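Local coordinates for PTS-dependent dihydroxyacetone kinase operon regulatory protein (Escherichia coli, PDB 4LRZ) that activates transcription of the dhaKLM operon from a sigma-70 promoter and represses its own expression, this piece being probably its sensor region, at residues D214-W219 / L225-A230. Residues are numbered along the deposited sequence; the frame is centred on the assembly and turned at random.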
ATOM      1  N   ASP F 214     -35.867   0.737  -6.732  1.00 52.58           N
ATOM      2  CA  ASP F 214     -35.622   0.419  -8.122  1.00 51.94           C
ATOM      3  C   ASP F 214     -34.886  -0.899  -8.230  1.00 50.20           C
ATOM      4  O   ASP F 214     -34.106  -1.244  -7.348  1.00 49.17           O
ATOM      5  CB  ASP F 214     -34.800   1.527  -8.782  1.00 51.85           C
ATOM      6  CG  ASP F 214     -35.564   2.846  -8.879  1.00 55.39           C
ATOM      7  OD1 ASP F 214     -36.762   2.810  -9.279  1.00 56.88           O
ATOM      8  OD2 ASP F 214     -34.968   3.904  -8.534  1.00 57.07           O
ATOM      9  N   GLY F 215     -35.153  -1.631  -9.304  1.00 49.14           N
ATOM     10  CA  GLY F 215     -34.291  -2.730  -9.715  1.00 47.53           C
ATOM     11  C   GLY F 215     -33.022  -2.147 -10.301  1.00 45.63           C
ATOM     12  O   GLY F 215     -33.056  -1.076 -10.908  1.00 45.70           O
ATOM     13  N   VAL F 216     -31.896  -2.814 -10.101  1.00 44.38           N
ATOM     14  CA  VAL F 216     -30.656  -2.366 -10.732  1.00 43.69           C
ATOM     15  C   VAL F 216     -29.738  -3.464 -11.241  1.00 44.05           C
ATOM     16  O   VAL F 216     -29.564  -4.513 -10.599  1.00 44.50           O
ATOM     17  CB  VAL F 216     -29.886  -1.198  -9.969  1.00 43.06           C
ATOM     18  CG1 VAL F 216     -30.449  -0.923  -8.609  1.00 42.64           C
ATOM     19  CG2 VAL F 216     -28.346  -1.389  -9.965  1.00 41.73           C
ATOM     20  N   ILE F 217     -29.180  -3.209 -12.417  1.00 44.11           N
ATOM     21  CA  ILE F 217     -28.226  -4.076 -13.057  1.00 44.30           C
ATOM     22  C   ILE F 217     -27.106  -3.158 -13.476  1.00 43.18           C
ATOM     23  O   ILE F 217     -27.354  -2.060 -13.976  1.00 43.78           O
ATOM     24  CB  ILE F 217     -28.863  -4.723 -14.298  1.00 45.96           C
ATOM     25  CG1 ILE F 217     -29.842  -5.796 -13.871  1.00 48.08           C
ATOM     26  CG2 ILE F 217     -27.844  -5.431 -15.142  1.00 47.30           C
ATOM     27  CD1 ILE F 217     -31.160  -5.700 -14.594  1.00 53.42           C
ATOM     28  N   SER F 218     -25.870  -3.577 -13.271  1.00 42.20           N
ATOM     29  CA  SER F 218     -24.756  -2.748 -13.660  1.00 41.38           C
ATOM     30  C   SER F 218     -23.635  -3.551 -14.244  1.00 41.58           C
ATOM     31  O   SER F 218     -23.253  -4.611 -13.703  1.00 41.56           O
ATOM     32  CB  SER F 218     -24.248  -1.961 -12.478  1.00 40.89           C
ATOM     33  OG  SER F 218     -23.150  -1.142 -12.853  1.00 42.28           O
ATOM     34  N   TRP F 219     -23.079  -3.040 -15.334  1.00 41.15           N
ATOM     35  CA  TRP F 219     -21.974  -3.737 -15.961  1.00 41.47           C
ATOM     36  C   TRP F 219     -20.741  -2.883 -16.297  1.00 42.36           C
ATOM     37  O   TRP F 219     -20.781  -1.642 -16.304  1.00 42.26           O
ATOM     38  CB  TRP F 219     -22.456  -4.582 -17.150  1.00 42.02           C
ATOM     39  CG  TRP F 219     -22.993  -3.799 -18.287  1.00 43.36           C
ATOM     40  CD1 TRP F 219     -22.295  -3.356 -19.371  1.00 43.67           C
ATOM     41  CD2 TRP F 219     -24.343  -3.341 -18.469  1.00 44.48           C
ATOM     42  NE1 TRP F 219     -23.119  -2.665 -20.219  1.00 45.59           N
ATOM     43  CE2 TRP F 219     -24.380  -2.633 -19.691  1.00 44.70           C
ATOM     44  CE3 TRP F 219     -25.524  -3.467 -17.722  1.00 43.20           C
ATOM     45  CZ2 TRP F 219     -25.553  -2.067 -20.199  1.00 45.43           C
ATOM     46  CZ3 TRP F 219     -26.688  -2.897 -18.215  1.00 45.05           C
ATOM     47  CH2 TRP F 219     -26.692  -2.199 -19.447  1.00 46.74           C
ATOM     48  N   LEU F 225     -21.101  -8.178 -15.702  1.00 41.01           N
ATOM     49  CA  LEU F 225     -22.104  -7.690 -14.769  1.00 39.38           C
ATOM     50  C   LEU F 225     -21.422  -7.527 -13.413  1.00 37.99           C
ATOM     51  O   LEU F 225     -20.702  -8.441 -12.962  1.00 37.57           O
ATOM     52  CB  LEU F 225     -23.244  -8.711 -14.696  1.00 40.12           C
ATOM     53  CG  LEU F 225     -24.314  -8.412 -13.665  1.00 41.48           C
ATOM     54  CD1 LEU F 225     -25.424  -7.711 -14.406  1.00 47.96           C
ATOM     55  CD2 LEU F 225     -24.851  -9.636 -13.098  1.00 42.58           C
ATOM     56  N   GLN F 226     -21.579  -6.350 -12.801  1.00 36.12           N
ATOM     57  CA  GLN F 226     -20.891  -6.069 -11.547  1.00 35.73           C
ATOM     58  C   GLN F 226     -21.820  -6.198 -10.367  1.00 36.01           C
ATOM     59  O   GLN F 226     -21.374  -6.622  -9.299  1.00 37.10           O
ATOM     60  CB  GLN F 226     -20.194  -4.680 -11.527  1.00 34.37           C
ATOM     61  CG  GLN F 226     -19.104  -4.547 -12.580  1.00 33.63           C
ATOM     62  CD  GLN F 226     -18.066  -5.642 -12.453  1.00 38.17           C
ATOM     63  OE1 GLN F 226     -18.011  -6.555 -13.299  1.00 40.61           O
ATOM     64  NE2 GLN F 226     -17.256  -5.596 -11.374  1.00 32.62           N
ATOM     65  N   PHE F 227     -23.071  -5.789 -10.534  1.00 35.59           N
ATOM     66  CA  PHE F 227     -24.069  -5.941  -9.490  1.00 36.62           C
ATOM     67  C   PHE F 227     -25.475  -5.994 -10.044  1.00 37.78           C
ATOM     68  O   PHE F 227     -25.755  -5.443 -11.130  1.00 37.60           O
ATOM     69  CB  PHE F 227     -23.973  -4.902  -8.349  1.00 36.67           C
ATOM     70  CG  PHE F 227     -23.831  -3.444  -8.790  1.00 36.85           C
ATOM     71  CD1 PHE F 227     -24.957  -2.644  -9.008  1.00 37.74           C
ATOM     72  CD2 PHE F 227     -22.555  -2.847  -8.851  1.00 37.24           C
ATOM     73  CE1 PHE F 227     -24.824  -1.270  -9.358  1.00 36.25           C
ATOM     74  CE2 PHE F 227     -22.383  -1.509  -9.210  1.00 35.09           C
ATOM     75  CZ  PHE F 227     -23.522  -0.706  -9.462  1.00 38.90           C
ATOM     76  N   ILE F 228     -26.338  -6.672  -9.294  1.00 37.66           N
ATOM     77  CA  ILE F 228     -27.763  -6.776  -9.584  1.00 38.81           C
ATOM     78  C   ILE F 228     -28.486  -6.971  -8.254  1.00 39.80           C
ATOM     79  O   ILE F 228     -28.059  -7.780  -7.427  1.00 40.13           O
ATOM     80  CB  ILE F 228     -28.045  -7.959 -10.563  1.00 39.45           C
ATOM     81  CG1 ILE F 228     -29.512  -8.009 -10.954  1.00 40.65           C
ATOM     82  CG2 ILE F 228     -27.614  -9.322  -9.961  1.00 39.31           C
ATOM     83  CD1 ILE F 228     -29.804  -9.036 -12.059  1.00 43.83           C
ATOM     84  N   ASN F 229     -29.561  -6.233  -8.017  1.00 41.33           N
ATOM     85  CA  ASN F 229     -30.271  -6.401  -6.746  1.00 42.94           C
ATOM     86  C   ASN F 229     -31.414  -7.401  -6.887  1.00 45.97           C
ATOM     87  O   ASN F 229     -31.728  -7.790  -8.005  1.00 47.26           O
ATOM     88  CB  ASN F 229     -30.683  -5.076  -6.066  1.00 41.80           C
ATOM     89  CG  ASN F 229     -31.709  -4.248  -6.859  1.00 40.46           C
ATOM     90  OD1 ASN F 229     -32.074  -3.165  -6.410  1.00 38.45           O
ATOM     91  ND2 ASN F 229     -32.104  -4.694  -8.037  1.00 33.92           N
ATOM     92  N   ALA F 230     -31.992  -7.842  -5.769  1.00 48.27           N
ATOM     93  CA  ALA F 230     -33.091  -8.817  -5.793  1.00 51.37           C
ATOM     94  C   ALA F 230     -34.210  -8.425  -6.753  1.00 53.05           C
ATOM     95  O   ALA F 230     -34.694  -9.261  -7.507  1.00 53.89           O
ATOM     96  CB  ALA F 230     -33.649  -9.058  -4.362  1.00 52.76           C
TER
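Ser218 and Phe227 form a hydrogen-bonded antiparallel pair in the hairpin of strands 215-219 and 225-228, whose directions lie 167° apart. Ser218 N donates to Phe227 O at 2.8 Å. Ser218 O receives Gln226 N at 2.6 Å, almost straight at the hydrogen (172°), and more weakly Phe227 N at 3.4 Å; two residues thus face one, a classic beta bulge. Farther along, Asn229 N reaches Val216 O in the carbonyl plane at 3.1 Å, tying the N-cap position of helix 230-235 to the strand.

Apolar contacts divide between the faces. Beside Ser218, the Phe227 ring turns one face to Ser218 CB, 3.4 Å from the ring centroid, a CH-pi contact, while Val216 CG2 meets its edge. With CG between backbone N and carbonyl carbon (chi1 48°), Phe227 leans over the neighbouring strand. Replacing this ring with an alanine would probably leave Ser218 CB and Val216 CG2 without their cross-strand cover. On the other face, Ile217 divides its branches: CG2 touches Leu225 CD1 at 3.4 Å, and its side chain lies beside that of Ile228, Ile217 CG1 3.7 Å from Ile228 CG1.

Ser218 OG bonds Phe299 O on strand 296-304, and Leu209 of helix 174-211 packs on Val216 and Phe227. Strand 225-228 edges this chain's 2-1-5-4-3 PAS-fold sheet: backbone bonds set its bulged register, and apolar side chains join the sheet to the long helix.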